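Local coordinates for protein 3,4-dihydroxybenzoate decarboxylase (Enterobacter cloacae, PDB 5NY5) that probably catalyses the prenylated-FMN-dependent decarboxylation of 3,4-dihydroxybenzoate to catechol, and can be run backwards to carboxylate catechols at the para position, at residues A[20-31]-A[55-64]; A[140-151]-A[317-326]. One frame throughout, in Å; residues are numbered along the deposited sequence.

In the fold
Contacts 1 and 2 follow one another along the chain and both reach the same mixed four-stranded sheet, whose outermost strands are 22-25 and 316-319, without touching each other; their centres lie about 15 Å apart. Contact 1, in the N-terminal UbiD domain, is a parallel strand pair held by a ladder of backbone bonds, partly buried, with exposed charged residues such as E24, D26 and K64 at its margins. All the touching residues of contact 2 are buried, in the flavin-binding region: strands 148-151 and 317-319 cross steeply instead of pairing, so leucine, phenylalanine and cysteine packing does most of the work, and one asparagine supplies the polar link. Both contacts also touch a second subunit.

Contact 1: residues A[20-31]-A[55-64]; sequences GHYIETDHPVDP and GPAMMFNSVK
The ring of F60 is met obliquely at CD1 by V29 CG1 (3.5 Å) and T25 CG2 (3.6 Å), two branched side chains that pack against it. Y22 also lies obliquely, with its OH 3.2 Å from M59 CB; at its edge, in the ring plane, E24 OE2 accepts a bond from that hydroxyl (2.8 Å). The other oxygen, E24 OE1, takes N61 ND2 at 2.9 Å from above the carboxylate plane, carboxylate and amide standing perpendicular. Glutamate suits this place because its extended chain carries the carboxylate out along M59 to both partners. T25 is turned with OG1 opposite its own N (chi1 175°), which sends CG2 to F60 while OG1 accepts from H27 N in an ST turn.

The backbones pair as a parallel ladder, with Y22, E24, A57 and M59 on one face and I23, T25, M58 and F60 on the other. After a one-residue shift comes a separate single bridge, where V29 N donates to S62 O and V29 O accepts from K64 N (2.9 Å). In this beta-alpha-beta unit helix 34-42 joins the two strands and covers V29, M58 and F60, helix 8-16 packs on Y22 and M59, and strand 70-73 flanks 57-60.

Contact 2: residues A[140-151]-A[317-326]; sequences NTPIDAGPFFCL and LQTLVGPGEE
N140, which reaches across to V321 and G322, is itself bonded to D144: OD2 of D144 receives the backbone N of N140 (2.9 Å, from above the carboxylate plane) and, more weakly, that of T141. Aspartate fits here because one carboxylate oxygen can gather two adjacent N-H groups. From the same asparagine, N140 OD1 accepts from G322 N at 3.3 Å, the donor tilted 24° from the amide carbonyl plane. G322 adopts backbone angles that suit glycine.

The rest is mostly apolar. L320, its CG turned between backbone N and carbonyl carbon (chi1 49°), spreads its two methyls: CD1 lies 3.7 Å from C150 CB, while CD2 meets L151 CD2 at the same distance. Cysteine is small enough for T319 to close on it too, T319 OG1 lying 3.4 Å from C150 CB. L151 CD1 touches the carbonyl C of T319 at 3.7 Å. F149 offers a broad ring whose edge is met, near the ring plane, by L317 CD1 (3.9 Å from F149 CE1).

Strand 148-157 is thus fastened to 317-326 by shape, with a single crossing hydrogen bond. The side chains of L151 and C150 come within about 5 Å of those of I169 and R171 respectively, which bind prenylated FMN, consistent with the packing lying behind the cofactor pocket, though this chain holds no flavin.

Contact 1: residues A[20-31]-A[55-64]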
# COMPACT_ATOMS: atom_id res chain seq x y z
N GLY A 20 23.91 -42.71 -18.45
CA GLY A 20 23.17 -41.46 -18.51
C GLY A 20 23.91 -40.27 -17.94
O GLY A 20 23.47 -39.14 -18.16
N HIS A 21 25.01 -40.49 -17.23
CA HIS A 21 25.74 -39.41 -16.58
C HIS A 21 27.05 -39.05 -17.26
O HIS A 21 27.67 -38.06 -16.86
CB HIS A 21 26.02 -39.77 -15.11
CG HIS A 21 24.83 -39.61 -14.22
ND1 HIS A 21 24.41 -38.39 -13.75
CD2 HIS A 21 23.97 -40.52 -13.71
CE1 HIS A 21 23.34 -38.55 -12.99
NE2 HIS A 21 23.05 -39.84 -12.95
N TYR A 22 27.48 -39.80 -18.27
CA TYR A 22 28.74 -39.52 -18.93
C TYR A 22 28.71 -40.06 -20.35
O TYR A 22 28.29 -41.20 -20.57
CB TYR A 22 29.92 -40.13 -18.16
CG TYR A 22 31.26 -39.91 -18.82
CD1 TYR A 22 31.99 -38.75 -18.59
CD2 TYR A 22 31.81 -40.87 -19.67
CE1 TYR A 22 33.21 -38.54 -19.19
CE2 TYR A 22 33.04 -40.67 -20.26
CZ TYR A 22 33.73 -39.51 -20.02
OH TYR A 22 34.96 -39.31 -20.62
N ILE A 23 29.14 -39.23 -21.30
CA ILE A 23 29.30 -39.63 -22.69
C ILE A 23 30.60 -39.06 -23.22
O ILE A 23 31.19 -38.15 -22.63
CB ILE A 23 28.13 -39.16 -23.59
CG1 ILE A 23 28.13 -37.64 -23.72
CG2 ILE A 23 26.79 -39.66 -23.06
CD1 ILE A 23 27.17 -37.12 -24.76
N GLU A 24 31.06 -39.61 -24.34
CA GLU A 24 32.19 -39.08 -25.08
C GLU A 24 31.79 -38.90 -26.53
O GLU A 24 30.81 -39.50 -27.00
CB GLU A 24 33.42 -39.99 -24.99
CG GLU A 24 33.98 -40.17 -23.60
CD GLU A 24 35.23 -41.04 -23.59
OE1 GLU A 24 35.61 -41.54 -24.66
OE2 GLU A 24 35.82 -41.21 -22.50
N THR A 25 32.55 -38.08 -27.24
CA THR A 25 32.35 -37.91 -28.67
C THR A 25 33.71 -37.76 -29.35
O THR A 25 34.61 -37.11 -28.82
CB THR A 25 31.48 -36.69 -28.99
OG1 THR A 25 31.42 -36.51 -30.41
CG2 THR A 25 32.03 -35.44 -28.35
N ASP A 26 33.84 -38.40 -30.51
CA ASP A 26 35.02 -38.23 -31.34
C ASP A 26 34.78 -37.28 -32.50
O ASP A 26 35.68 -37.06 -33.31
CB ASP A 26 35.49 -39.59 -31.88
CG ASP A 26 35.73 -40.59 -30.77
OD1 ASP A 26 36.69 -40.40 -29.99
OD2 ASP A 26 34.97 -41.58 -30.68
N HIS A 27 33.59 -36.70 -32.59
CA HIS A 27 33.32 -35.72 -33.62
C HIS A 27 34.12 -34.46 -33.33
O HIS A 27 34.11 -33.97 -32.20
CB HIS A 27 31.83 -35.41 -33.68
CG HIS A 27 31.38 -34.83 -34.99
ND1 HIS A 27 30.97 -33.52 -35.12
CD2 HIS A 27 31.29 -35.38 -36.22
CE1 HIS A 27 30.65 -33.29 -36.38
NE2 HIS A 27 30.83 -34.40 -37.07
N PRO A 28 34.83 -33.91 -34.32
CA PRO A 28 35.64 -32.71 -34.06
C PRO A 28 34.76 -31.55 -33.63
O PRO A 28 33.65 -31.36 -34.15
CB PRO A 28 36.31 -32.44 -35.41
CG PRO A 28 36.24 -33.73 -36.15
CD PRO A 28 34.98 -34.39 -35.70
N VAL A 29 35.25 -30.78 -32.67
CA VAL A 29 34.52 -29.64 -32.14
C VAL A 29 35.48 -28.46 -32.04
O VAL A 29 36.67 -28.63 -31.75
CB VAL A 29 33.88 -29.95 -30.77
CG1 VAL A 29 34.93 -30.08 -29.68
CG2 VAL A 29 32.84 -28.91 -30.41
N ASP A 30 34.97 -27.26 -32.31
CA ASP A 30 35.77 -26.05 -32.21
C ASP A 30 35.67 -25.50 -30.80
O ASP A 30 34.56 -25.23 -30.33
CB ASP A 30 35.28 -25.01 -33.21
CG ASP A 30 36.31 -23.93 -33.49
OD1 ASP A 30 37.17 -23.67 -32.62
OD2 ASP A 30 36.26 -23.34 -34.59
N PRO A 31 36.79 -25.35 -30.08
CA PRO A 31 36.71 -24.78 -28.72
C PRO A 31 36.24 -23.34 -28.70
O PRO A 31 35.84 -22.86 -27.64
CB PRO A 31 38.15 -24.91 -28.21
CG PRO A 31 38.98 -24.94 -29.44
CD PRO A 31 38.17 -25.68 -30.45
N GLY A 55 21.89 -33.17 -18.25
CA GLY A 55 22.13 -34.46 -18.83
C GLY A 55 23.46 -35.05 -18.39
O GLY A 55 23.89 -34.89 -17.25
N PRO A 56 24.12 -35.75 -19.30
CA PRO A 56 25.42 -36.33 -18.96
C PRO A 56 26.51 -35.29 -18.96
O PRO A 56 26.44 -34.27 -19.66
CB PRO A 56 25.63 -37.36 -20.08
CG PRO A 56 24.96 -36.73 -21.25
CD PRO A 56 23.75 -36.01 -20.70
N ALA A 57 27.53 -35.54 -18.15
CA ALA A 57 28.78 -34.83 -18.35
C ALA A 57 29.39 -35.29 -19.67
O ALA A 57 29.14 -36.41 -20.13
CB ALA A 57 29.74 -35.09 -17.19
N MSE A 58 30.17 -34.42 -20.29
CA MSE A 58 30.60 -34.70 -21.66
C MSE A 58 32.09 -34.51 -21.88
O MSE A 58 32.67 -33.51 -21.47
CB MSE A 58 29.82 -33.82 -22.63
CG MSE A 58 29.91 -34.25 -24.07
SE MSE A 58 28.49 -33.44 -25.12
CE MSE A 58 28.91 -34.24 -26.85
N MSE A 59 32.69 -35.49 -22.55
CA MSE A 59 34.09 -35.43 -22.92
C MSE A 59 34.23 -35.27 -24.43
O MSE A 59 33.75 -36.10 -25.20
CB MSE A 59 34.83 -36.69 -22.46
CG MSE A 59 36.30 -36.71 -22.83
SE MSE A 59 37.39 -35.64 -21.63
CE MSE A 59 37.21 -36.74 -20.04
N PHE A 60 34.89 -34.20 -24.85
CA PHE A 60 35.15 -33.94 -26.26
C PHE A 60 36.58 -34.39 -26.56
O PHE A 60 37.53 -33.68 -26.23
CB PHE A 60 34.92 -32.47 -26.60
CG PHE A 60 33.49 -32.04 -26.50
CD1 PHE A 60 32.70 -31.93 -27.64
CD2 PHE A 60 32.91 -31.76 -25.27
CE1 PHE A 60 31.38 -31.54 -27.55
CE2 PHE A 60 31.59 -31.36 -25.18
CZ PHE A 60 30.82 -31.25 -26.32
N ASN A 61 36.72 -35.57 -27.16
CA ASN A 61 38.03 -36.15 -27.42
C ASN A 61 38.71 -35.57 -28.65
O ASN A 61 39.94 -35.70 -28.77
CB ASN A 61 37.90 -37.67 -27.58
CG ASN A 61 37.67 -38.38 -26.26
OD1 ASN A 61 38.21 -37.98 -25.23
ND2 ASN A 61 36.88 -39.44 -26.29
N SER A 62 37.97 -34.95 -29.55
CA SER A 62 38.51 -34.40 -30.79
C SER A 62 38.33 -32.89 -30.76
O SER A 62 37.22 -32.39 -30.97
CB SER A 62 37.84 -35.02 -32.01
OG SER A 62 38.30 -34.42 -33.20
N VAL A 63 39.41 -32.16 -30.52
CA VAL A 63 39.41 -30.71 -30.46
C VAL A 63 40.10 -30.18 -31.70
O VAL A 63 41.26 -30.54 -31.97
CB VAL A 63 40.10 -30.20 -29.18
CG1 VAL A 63 40.00 -28.69 -29.09
CG2 VAL A 63 39.50 -30.86 -27.95
N LYS A 64 39.40 -29.35 -32.47
CA LYS A 64 39.96 -28.81 -33.70
C LYS A 64 41.22 -28.01 -33.40
O LYS A 64 41.22 -27.12 -32.54
CB LYS A 64 38.94 -27.93 -34.41
CG LYS A 64 37.70 -28.66 -34.90
CD LYS A 64 36.74 -27.70 -35.57
CE LYS A 64 35.44 -28.38 -35.97
NZ LYS A 64 34.48 -27.41 -36.57
O HOH W 1 35.17 -33.82 -29.67

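Contact 2: residues A[140-151]-A[317-326]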
# COMPACT_ATOMS: atom_id res chain seq x y z
N ASN A 140 32.85 -19.44 -24.28
CA ASN A 140 31.45 -19.85 -24.17
C ASN A 140 30.59 -19.21 -25.25
O ASN A 140 29.73 -19.89 -25.84
CB ASN A 140 30.92 -19.50 -22.78
CG ASN A 140 31.11 -20.63 -21.79
OD1 ASN A 140 30.17 -21.34 -21.45
ND2 ASN A 140 32.34 -20.80 -21.32
N THR A 141 30.78 -17.93 -25.52
CA THR A 141 30.03 -17.22 -26.55
C THR A 141 30.99 -16.46 -27.44
O THR A 141 32.12 -16.14 -27.04
CB THR A 141 29.03 -16.23 -25.94
OG1 THR A 141 29.73 -15.16 -25.29
CG2 THR A 141 28.12 -16.92 -24.93
N PRO A 142 30.59 -16.16 -28.68
CA PRO A 142 31.45 -15.36 -29.56
C PRO A 142 31.77 -13.96 -29.04
O PRO A 142 32.70 -13.33 -29.55
CB PRO A 142 30.65 -15.29 -30.87
CG PRO A 142 29.77 -16.49 -30.83
CD PRO A 142 29.42 -16.70 -29.39
N ILE A 143 31.04 -13.46 -28.04
CA ILE A 143 31.28 -12.12 -27.51
C ILE A 143 32.04 -12.15 -26.19
O ILE A 143 32.09 -11.14 -25.48
CB ILE A 143 29.96 -11.34 -27.35
CG1 ILE A 143 29.11 -11.95 -26.24
CG2 ILE A 143 29.20 -11.31 -28.67
CD1 ILE A 143 27.88 -11.14 -25.91
N ASP A 144 32.65 -13.28 -25.85
CA ASP A 144 33.44 -13.36 -24.63
C ASP A 144 34.71 -12.52 -24.77
O ASP A 144 35.18 -12.22 -25.87
CB ASP A 144 33.81 -14.81 -24.32
CG ASP A 144 32.63 -15.60 -23.77
OD1 ASP A 144 31.49 -15.09 -23.83
OD2 ASP A 144 32.86 -16.73 -23.28
N ALA A 145 35.28 -12.15 -23.62
CA ALA A 145 36.51 -11.36 -23.62
C ALA A 145 37.69 -12.13 -24.19
O ALA A 145 38.66 -11.51 -24.63
CB ALA A 145 36.83 -10.88 -22.21
N GLY A 146 37.62 -13.46 -24.18
CA GLY A 146 38.69 -14.29 -24.65
C GLY A 146 38.52 -15.70 -24.12
O GLY A 146 37.55 -15.99 -23.41
N PRO A 147 39.45 -16.59 -24.45
CA PRO A 147 39.39 -17.95 -23.90
C PRO A 147 39.45 -17.91 -22.38
O PRO A 147 40.17 -17.11 -21.78
CB PRO A 147 40.62 -18.64 -24.50
CG PRO A 147 41.46 -17.54 -25.07
CD PRO A 147 40.53 -16.44 -25.43
N PHE A 148 38.67 -18.79 -21.75
CA PHE A 148 38.47 -18.77 -20.31
C PHE A 148 38.71 -20.14 -19.70
O PHE A 148 38.32 -21.16 -20.28
CB PHE A 148 37.03 -18.33 -19.96
CG PHE A 148 36.91 -16.88 -19.58
CD1 PHE A 148 37.22 -16.47 -18.29
CD2 PHE A 148 36.46 -15.94 -20.49
CE1 PHE A 148 37.09 -15.14 -17.93
CE2 PHE A 148 36.33 -14.62 -20.13
CZ PHE A 148 36.65 -14.21 -18.85
N PHE A 149 39.37 -20.16 -18.55
CA PHE A 149 39.32 -21.28 -17.63
C PHE A 149 38.36 -20.92 -16.51
O PHE A 149 38.49 -19.86 -15.90
CB PHE A 149 40.70 -21.60 -17.04
CG PHE A 149 41.75 -21.92 -18.07
CD1 PHE A 149 41.80 -23.17 -18.66
CD2 PHE A 149 42.69 -20.97 -18.44
CE1 PHE A 149 42.76 -23.46 -19.61
CE2 PHE A 149 43.66 -21.26 -19.38
CZ PHE A 149 43.69 -22.51 -19.96
N CYS A 150 37.38 -21.79 -16.25
CA CYS A 150 36.30 -21.45 -15.33
C CYS A 150 36.31 -22.26 -14.04
O CYS A 150 35.52 -21.95 -13.14
CB CYS A 150 34.95 -21.62 -16.03
SG CYS A 150 34.73 -20.54 -17.45
N LEU A 151 37.16 -23.27 -13.92
CA LEU A 151 37.22 -24.10 -12.72
C LEU A 151 38.65 -24.23 -12.24
O LEU A 151 39.17 -25.33 -12.01
CB LEU A 151 36.59 -25.46 -12.99
CG LEU A 151 35.08 -25.44 -13.22
CD1 LEU A 151 34.56 -26.82 -13.58
CD2 LEU A 151 34.36 -24.91 -11.99
N LEU A 317 41.21 -31.43 -19.79
CA LEU A 317 40.90 -30.04 -19.48
C LEU A 317 39.44 -29.96 -19.03
O LEU A 317 38.53 -30.20 -19.83
CB LEU A 317 41.15 -29.14 -20.69
CG LEU A 317 40.90 -27.65 -20.47
CD1 LEU A 317 41.63 -27.17 -19.23
CD2 LEU A 317 41.33 -26.85 -21.68
N GLN A 318 39.22 -29.64 -17.76
CA GLN A 318 37.89 -29.54 -17.19
C GLN A 318 37.48 -28.08 -17.06
O GLN A 318 38.25 -27.25 -16.58
CB GLN A 318 37.82 -30.23 -15.82
CG GLN A 318 36.46 -30.12 -15.15
CD GLN A 318 36.40 -30.85 -13.83
OE1 GLN A 318 37.43 -31.20 -13.25
NE2 GLN A 318 35.20 -31.08 -13.33
N THR A 319 36.26 -27.78 -17.49
CA THR A 319 35.67 -26.45 -17.33
C THR A 319 34.16 -26.62 -17.27
O THR A 319 33.65 -27.74 -17.14
CB THR A 319 36.12 -25.51 -18.46
OG1 THR A 319 35.66 -24.18 -18.19
CG2 THR A 319 35.57 -25.98 -19.80
N LEU A 320 33.43 -25.52 -17.35
CA LEU A 320 31.97 -25.55 -17.32
C LEU A 320 31.42 -24.79 -18.52
O LEU A 320 32.14 -24.09 -19.23
CB LEU A 320 31.42 -24.97 -16.01
CG LEU A 320 31.92 -23.62 -15.48
CD1 LEU A 320 31.39 -22.44 -16.28
CD2 LEU A 320 31.56 -23.46 -14.01
N VAL A 321 30.12 -24.94 -18.73
CA VAL A 321 29.39 -24.23 -19.78
C VAL A 321 28.12 -23.66 -19.16
O VAL A 321 27.42 -24.35 -18.41
CB VAL A 321 29.04 -25.16 -20.96
CG1 VAL A 321 28.12 -24.46 -21.94
CG2 VAL A 321 30.30 -25.63 -21.66
N GLY A 322 27.83 -22.40 -19.45
CA GLY A 322 26.60 -21.80 -18.99
C GLY A 322 26.71 -20.46 -18.27
O GLY A 322 26.41 -19.43 -18.86
N PRO A 323 27.14 -20.48 -17.00
CA PRO A 323 27.62 -21.62 -16.22
C PRO A 323 26.53 -22.60 -15.79
O PRO A 323 26.87 -23.65 -15.26
CB PRO A 323 28.26 -20.95 -15.00
CG PRO A 323 27.49 -19.70 -14.83
CD PRO A 323 27.18 -19.23 -16.22
N GLY A 324 25.27 -22.24 -16.00
CA GLY A 324 24.19 -23.22 -15.96
C GLY A 324 24.10 -23.96 -14.65
O GLY A 324 24.43 -23.44 -13.59
N GLU A 325 23.64 -25.21 -14.73
CA GLU A 325 23.44 -26.02 -13.53
C GLU A 325 24.74 -26.29 -12.79
O GLU A 325 24.73 -26.52 -11.58
CB GLU A 325 22.77 -27.34 -13.90
CG GLU A 325 22.28 -28.15 -12.73
CD GLU A 325 20.98 -27.62 -12.17
OE1 GLU A 325 20.33 -26.81 -12.86
OE2 GLU A 325 20.61 -28.00 -11.04
N GLU A 326 25.87 -26.28 -13.51
CA GLU A 326 27.15 -26.50 -12.85
C GLU A 326 27.42 -25.43 -11.80
O GLU A 326 27.93 -25.72 -10.71
CB GLU A 326 28.27 -26.54 -13.89
CG GLU A 326 29.57 -27.11 -13.38
CD GLU A 326 30.24 -28.02 -14.38
OE1 GLU A 326 29.98 -27.87 -15.60
OE2 GLU A 326 31.04 -28.89 -13.96